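Local atomic coordinates of putative transcriptional regulator, IclR family (Arthrobacter aurescens, PDB entry 3OBF), a protein that probably regulates transcription as a DNA-binding factor of the IclR family, represented here by its C-terminal, GAF-related domain rather than its DNA-binding part. Residues A[33-39]-A[50-56]; A[28-34]-A[63-68]. One frame throughout, in Å; residues are numbered along the deposited sequence.

The two contacts illustrate how an edge of a sheet is built and then covered. Contact 1, nearer the surface, pairs strand 34-40 with the short outermost strand 55-56 and the turn before it; its chemistry is mainly polar, with backbone hydrogen bonds, a side-chain amide hydrogen bond and a salt bridge. Contact 2 is buried and packs the end of strand 24-29 and the start of strand 34-40 against helix 62-69, largely through aromatic and aliphatic carbon. The contacts share Glu33 and Ser34, and Ser34 serves both: its backbone pairs with the edge strand while its side chain turns to the helix. Residues 50-56 and 63-68 are close in sequence, passing from sheet edge to covering helix.

Contact 1: residues A[33-39]-A[50-56]; sequences ESMCVEQ and APLGARY
The guanidinium group of Arg55 carries the selenium of Met35, a selenomethionine, over the centre of one face, 4.0 Å above the plane, while Glu33 OE1 meets its edge nearly in plane. This edge contact is a salt bridge: Arg55 NH1 lies 2.9 Å from Glu33 OE1, on the syn side of a carboxylate turned 37° from the guanidinium, and Asn30 ND2 binds the same oxygen. Another flat group, the Tyr56 ring, has Ser34 O near its edge, and its side chain packs on Met27 and Val64.

Between these groups, on opposite faces of the sheet, the backbones run antiparallel. Ser34 and Tyr56 form a hydrogen-bonded pair, with Ser34 N 2.9 Å from Tyr56 O, and Met35 faces Arg55 as a non-hydrogen-bonded one. Beyond them the type II turn from Pro51 to Ala54 continues the pairing: Cys36 N binds Ala54 O at 2.9 Å, and Gly53 N reaches Cys36 O at 2.7 Å. Farther along, Gln39 bends at chi2 (99°) and donates a 3.0 Å hydrogen bond from NE2, well above the carbonyl plane, to Ala50 O. Leu52 CD2 lies 3.5 Å from Glu38 N, at the classic bulge that Val37 and Glu38 form opposite Leu26.

Main-chain bonds thus fix the edge strand, whereas the grip on Glu33 OE1 ties the carboxylate to Asn30 of its own turn and to Arg55 and probably favours its charged form.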
loop_
_atom_site.group_PDB
_atom_site.type_symbol
_atom_site.label_atom_id
_atom_site.label_comp_id
_atom_site.label_asym_id
_atom_site.label_seq_id
_atom_site.Cartn_x
_atom_site.Cartn_y
_atom_site.Cartn_z
ATOM N N GLU A 33 1.463 10.796 5.384
ATOM C CA GLU A 33 2.326 9.629 5.607
ATOM C C GLU A 33 1.533 8.353 5.747
ATOM O O GLU A 33 0.450 8.320 6.359
ATOM C CB GLU A 33 3.119 9.704 6.915
ATOM C CG GLU A 33 4.036 10.843 7.139
ATOM C CD GLU A 33 4.504 10.831 8.574
ATOM O OE1 GLU A 33 3.643 10.675 9.465
ATOM O OE2 GLU A 33 5.719 10.946 8.820
ATOM N N SER A 34 2.115 7.288 5.225
ATOM C CA SER A 34 1.570 5.986 5.433
ATOM C C SER A 34 2.347 5.329 6.580
ATOM O O SER A 34 3.573 5.421 6.631
ATOM C CB SER A 34 1.669 5.188 4.142
ATOM O OG SER A 34 1.032 3.969 4.345
HETATM N N MSE A 35 1.638 4.712 7.528
HETATM C CA MSE A 35 2.304 4.147 8.705
HETATM C C MSE A 35 1.948 2.696 8.914
HETATM O O MSE A 35 0.776 2.324 8.822
HETATM C CB MSE A 35 2.008 4.966 9.981
HETATM C CG MSE A 35 2.857 4.564 11.183
HETATM SE SE MSE A 35 2.415 5.631 12.743
HETATM C CE MSE A 35 3.935 5.335 13.896
ATOM N N CYS A 36 2.961 1.887 9.219
ATOM C CA CYS A 36 2.724 0.486 9.504
ATOM C C CYS A 36 2.230 0.291 10.959
ATOM O O CYS A 36 2.911 0.663 11.919
ATOM C CB CYS A 36 3.959 -0.357 9.207
ATOM S SG CYS A 36 3.674 -2.081 9.699
ATOM N N VAL A 37 1.028 -0.247 11.115
ATOM C CA VAL A 37 0.473 -0.405 12.469
ATOM C C VAL A 37 0.326 -1.877 12.881
ATOM O O VAL A 37 0.027 -2.155 14.033
ATOM C CB VAL A 37 -0.900 0.284 12.624
ATOM C CG1 VAL A 37 -0.775 1.775 12.397
ATOM C CG2 VAL A 37 -1.994 -0.384 11.724
ATOM N N GLU A 38 0.507 -2.799 11.931
ATOM C CA GLU A 38 0.434 -4.225 12.201
ATOM C C GLU A 38 1.134 -4.958 11.062
ATOM O O GLU A 38 0.875 -4.673 9.888
ATOM C CB GLU A 38 -1.028 -4.684 12.292
ATOM C CG GLU A 38 -1.227 -6.017 12.996
ATOM C CD GLU A 38 -2.691 -6.218 13.403
ATOM O OE1 GLU A 38 -2.937 -6.283 14.628
ATOM O OE2 GLU A 38 -3.584 -6.293 12.508
ATOM N N GLN A 39 2.011 -5.901 11.397
ATOM C CA GLN A 39 2.736 -6.634 10.371
ATOM C C GLN A 39 3.188 -8.037 10.808
ATOM O O GLN A 39 3.349 -8.310 12.004
ATOM C CB GLN A 39 3.920 -5.783 9.855
ATOM C CG GLN A 39 5.080 -5.647 10.844
ATOM C CD GLN A 39 6.209 -6.617 10.534
ATOM O OE1 GLN A 39 6.317 -7.656 11.170
ATOM N NE2 GLN A 39 7.047 -6.283 9.540
ATOM N N ALA A 50 8.916 -2.869 6.238
ATOM C CA ALA A 50 7.673 -2.434 6.890
ATOM C C ALA A 50 7.620 -2.813 8.371
ATOM O O ALA A 50 6.642 -3.436 8.810
ATOM C CB ALA A 50 6.425 -2.980 6.129
ATOM N N PRO A 51 8.660 -2.436 9.152
ATOM C CA PRO A 51 8.585 -2.772 10.575
ATOM C C PRO A 51 7.513 -1.881 11.256
ATOM O O PRO A 51 7.204 -0.812 10.732
ATOM C CB PRO A 51 10.009 -2.459 11.091
ATOM C CG PRO A 51 10.502 -1.340 10.199
ATOM C CD PRO A 51 9.859 -1.621 8.832
ATOM N N LEU A 52 6.921 -2.328 12.363
ATOM C CA LEU A 52 5.906 -1.546 13.063
ATOM C C LEU A 52 6.345 -0.084 13.229
ATOM O O LEU A 52 7.490 0.187 13.602
ATOM C CB LEU A 52 5.640 -2.150 14.453
ATOM C CG LEU A 52 4.857 -3.459 14.371
ATOM C CD1 LEU A 52 4.711 -4.113 15.709
ATOM C CD2 LEU A 52 3.489 -3.169 13.756
ATOM N N GLY A 53 5.438 0.853 12.950
ATOM C CA GLY A 53 5.738 2.268 13.160
ATOM C C GLY A 53 6.471 2.943 12.009
ATOM O O GLY A 53 6.575 4.150 11.996
ATOM N N ALA A 54 6.942 2.166 11.028
ATOM C CA ALA A 54 7.601 2.730 9.877
ATOM C C ALA A 54 6.630 3.662 9.142
ATOM O O ALA A 54 5.413 3.402 9.051
ATOM C CB ALA A 54 8.119 1.617 8.948
ATOM N N ARG A 55 7.183 4.774 8.679
ATOM C CA ARG A 55 6.412 5.826 8.036
ATOM C C ARG A 55 6.944 6.086 6.642
ATOM O O ARG A 55 8.152 6.216 6.449
ATOM C CB ARG A 55 6.477 7.116 8.852
ATOM C CG ARG A 55 5.753 7.109 10.211
ATOM C CD ARG A 55 6.272 8.317 11.041
ATOM N NE ARG A 55 5.834 8.321 12.441
ATOM C CZ ARG A 55 4.714 8.901 12.899
ATOM N NH1 ARG A 55 3.878 9.531 12.079
ATOM N NH2 ARG A 55 4.414 8.845 14.191
ATOM N N TYR A 56 6.041 6.175 5.676
ATOM C CA TYR A 56 6.428 6.306 4.267
ATOM C C TYR A 56 5.823 7.585 3.685
ATOM O O TYR A 56 4.620 7.806 3.812
ATOM C CB TYR A 56 5.979 5.058 3.471
ATOM C CG TYR A 56 6.622 3.786 3.984
ATOM C CD1 TYR A 56 7.859 3.345 3.482
ATOM C CD2 TYR A 56 6.012 3.057 5.014
ATOM C CE1 TYR A 56 8.471 2.193 3.988
ATOM C CE2 TYR A 56 6.604 1.915 5.539
ATOM C CZ TYR A 56 7.831 1.489 5.025
ATOM O OH TYR A 56 8.382 0.361 5.552
#

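Contact 2: residues A[28-34]-A[63-68]; sequences VWNGNES and SVQVFL
Trp29 and Phe67 lie face to face but shifted, so that each ring covers the other residue's CB rather than forming a full ring-on-ring stack. Trp29 CB stands 3.5 Å from the centroid of the Phe67 ring, and Phe67 CB is 3.7 Å from the centroid of the Trp29 six-membered ring. The five-membered ring of Trp29 and the Phe67 ring are nearly parallel (20°) yet displaced, with centroids 5.0 Å apart. With CG opposite its backbone N (chi1 -174°), Trp29 lays the indole across the helix, where CZ2 meets Leu68 CD2 at 3.7 Å; its NE1 bonds to Glu71. The opposite indole face lies under the backbone of the hairpin turn, with Gly31 N 3.4 Å above its plane.

Ser34 OG comes in the plane of the Phe67 ring, 3.3 Å from CE2; its very short approach to Ser63 OG is doubtful. Ser34 CB packs on Val64 CG2 at 3.9 Å. Replacing Phe67 with alanine would probably open a gap beside Trp29 CB and Ser34 OG, although the CB over the indole face would remain.

Helix 62-69 packs on one face of an antiparallel sheet, as expected of the GAF-like ligand-binding domain of IclR regulators.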
loop_
_atom_site.group_PDB
_atom_site.type_symbol
_atom_site.label_atom_id
_atom_site.label_comp_id
_atom_site.label_asym_id
_atom_site.label_seq_id
_atom_site.Cartn_x
_atom_site.Cartn_y
_atom_site.Cartn_z
ATOM N N VAL A 28 -1.941 2.562 7.832
ATOM C CA VAL A 28 -2.912 3.646 7.976
ATOM C C VAL A 28 -2.332 4.981 7.486
ATOM O O VAL A 28 -1.115 5.159 7.418
ATOM C CB VAL A 28 -3.471 3.792 9.408
ATOM C CG1 VAL A 28 -4.203 2.501 9.841
ATOM C CG2 VAL A 28 -2.343 4.209 10.390
ATOM N N TRP A 29 -3.237 5.901 7.154
ATOM C CA TRP A 29 -2.899 7.178 6.553
ATOM C C TRP A 29 -3.142 8.247 7.585
ATOM O O TRP A 29 -4.223 8.274 8.191
ATOM C CB TRP A 29 -3.848 7.399 5.379
ATOM C CG TRP A 29 -3.575 8.610 4.523
ATOM C CD1 TRP A 29 -4.453 9.630 4.240
ATOM C CD2 TRP A 29 -2.370 8.907 3.811
ATOM N NE1 TRP A 29 -3.856 10.550 3.407
ATOM C CE2 TRP A 29 -2.575 10.133 3.134
ATOM C CE3 TRP A 29 -1.133 8.266 3.686
ATOM C CZ2 TRP A 29 -1.600 10.714 2.335
ATOM C CZ3 TRP A 29 -0.163 8.849 2.881
ATOM C CH2 TRP A 29 -0.403 10.053 2.212
ATOM N N ASN A 30 -2.167 9.105 7.818
ATOM C CA ASN A 30 -2.406 10.308 8.640
ATOM C C ASN A 30 -2.532 11.616 7.848
ATOM O O ASN A 30 -2.554 12.712 8.430
ATOM C CB ASN A 30 -1.351 10.463 9.750
ATOM C CG ASN A 30 0.035 10.655 9.214
ATOM O OD1 ASN A 30 0.220 10.984 8.054
ATOM N ND2 ASN A 30 1.032 10.472 10.070
ATOM N N GLY A 31 -2.579 11.516 6.528
ATOM C CA GLY A 31 -2.759 12.696 5.669
ATOM C C GLY A 31 -1.515 13.135 4.937
ATOM O O GLY A 31 -1.593 13.763 3.896
ATOM N N ASN A 32 -0.345 12.823 5.474
ATOM C CA ASN A 32 0.862 13.069 4.702
ATOM C C ASN A 32 1.879 11.912 4.773
ATOM O O ASN A 32 3.022 12.045 4.291
ATOM C CB ASN A 32 1.458 14.462 5.034
ATOM C CG ASN A 32 1.798 14.620 6.501
ATOM O OD1 ASN A 32 1.798 13.643 7.255
ATOM N ND2 ASN A 32 2.075 15.836 6.920
ATOM N N GLU A 33 1.463 10.796 5.384
ATOM C CA GLU A 33 2.326 9.629 5.607
ATOM C C GLU A 33 1.533 8.353 5.747
ATOM O O GLU A 33 0.450 8.320 6.359
ATOM C CB GLU A 33 3.119 9.704 6.915
ATOM C CG GLU A 33 4.036 10.843 7.139
ATOM C CD GLU A 33 4.504 10.831 8.574
ATOM O OE1 GLU A 33 3.643 10.675 9.465
ATOM O OE2 GLU A 33 5.719 10.946 8.820
ATOM N N SER A 34 2.115 7.288 5.225
ATOM C CA SER A 34 1.570 5.986 5.433
ATOM C C SER A 34 2.347 5.329 6.580
ATOM O O SER A 34 3.573 5.421 6.631
ATOM C CB SER A 34 1.669 5.188 4.142
ATOM O OG SER A 34 1.032 3.969 4.345
ATOM N N SER A 63 1.914 1.783 -0.755
ATOM C CA SER A 63 1.048 2.190 0.328
ATOM C C SER A 63 0.570 3.643 0.173
ATOM O O SER A 63 -0.606 3.977 0.408
ATOM C CB SER A 63 1.873 2.045 1.606
ATOM O OG SER A 63 1.119 2.275 2.751
ATOM N N VAL A 64 1.500 4.498 -0.226
ATOM C CA VAL A 64 1.264 5.924 -0.349
ATOM C C VAL A 64 0.357 6.155 -1.572
ATOM O O VAL A 64 -0.590 6.949 -1.491
ATOM C CB VAL A 64 2.592 6.703 -0.445
ATOM C CG1 VAL A 64 2.347 8.189 -0.816
ATOM C CG2 VAL A 64 3.323 6.615 0.894
ATOM N N GLN A 65 0.615 5.420 -2.666
ATOM C CA GLN A 65 -0.218 5.520 -3.878
ATOM C C GLN A 65 -1.675 5.213 -3.556
ATOM O O GLN A 65 -2.586 5.965 -3.966
ATOM C CB GLN A 65 0.251 4.561 -4.971
ATOM C CG GLN A 65 1.568 4.960 -5.676
ATOM C CD GLN A 65 2.026 3.903 -6.687
ATOM O OE1 GLN A 65 1.330 3.630 -7.685
ATOM N NE2 GLN A 65 3.189 3.298 -6.434
ATOM N N VAL A 66 -1.891 4.111 -2.829
ATOM C CA VAL A 66 -3.248 3.661 -2.456
ATOM C C VAL A 66 -3.999 4.772 -1.695
ATOM O O VAL A 66 -5.131 5.134 -2.054
ATOM C CB VAL A 66 -3.149 2.387 -1.613
ATOM C CG1 VAL A 66 -4.454 2.051 -0.941
ATOM C CG2 VAL A 66 -2.694 1.263 -2.479
ATOM N N PHE A 67 -3.368 5.323 -0.659
ATOM C CA PHE A 67 -4.016 6.393 0.076
ATOM C C PHE A 67 -4.241 7.676 -0.734
ATOM O O PHE A 67 -5.270 8.326 -0.601
ATOM C CB PHE A 67 -3.267 6.709 1.379
ATOM C CG PHE A 67 -3.335 5.611 2.372
ATOM C CD1 PHE A 67 -4.571 5.154 2.841
ATOM C CD2 PHE A 67 -2.173 5.013 2.838
ATOM C CE1 PHE A 67 -4.654 4.111 3.768
ATOM C CE2 PHE A 67 -2.249 3.962 3.785
ATOM C CZ PHE A 67 -3.496 3.525 4.256
ATOM N N LEU A 68 -3.289 8.064 -1.559
ATOM C CA LEU A 68 -3.487 9.267 -2.356
ATOM C C LEU A 68 -4.629 9.109 -3.391
ATOM O O LEU A 68 -5.251 10.096 -3.790
ATOM C CB LEU A 68 -2.169 9.693 -2.995
ATOM C CG LEU A 68 -1.095 10.236 -2.034
ATOM C CD1 LEU A 68 0.157 10.616 -2.809
ATOM C CD2 LEU A 68 -1.584 11.445 -1.292
#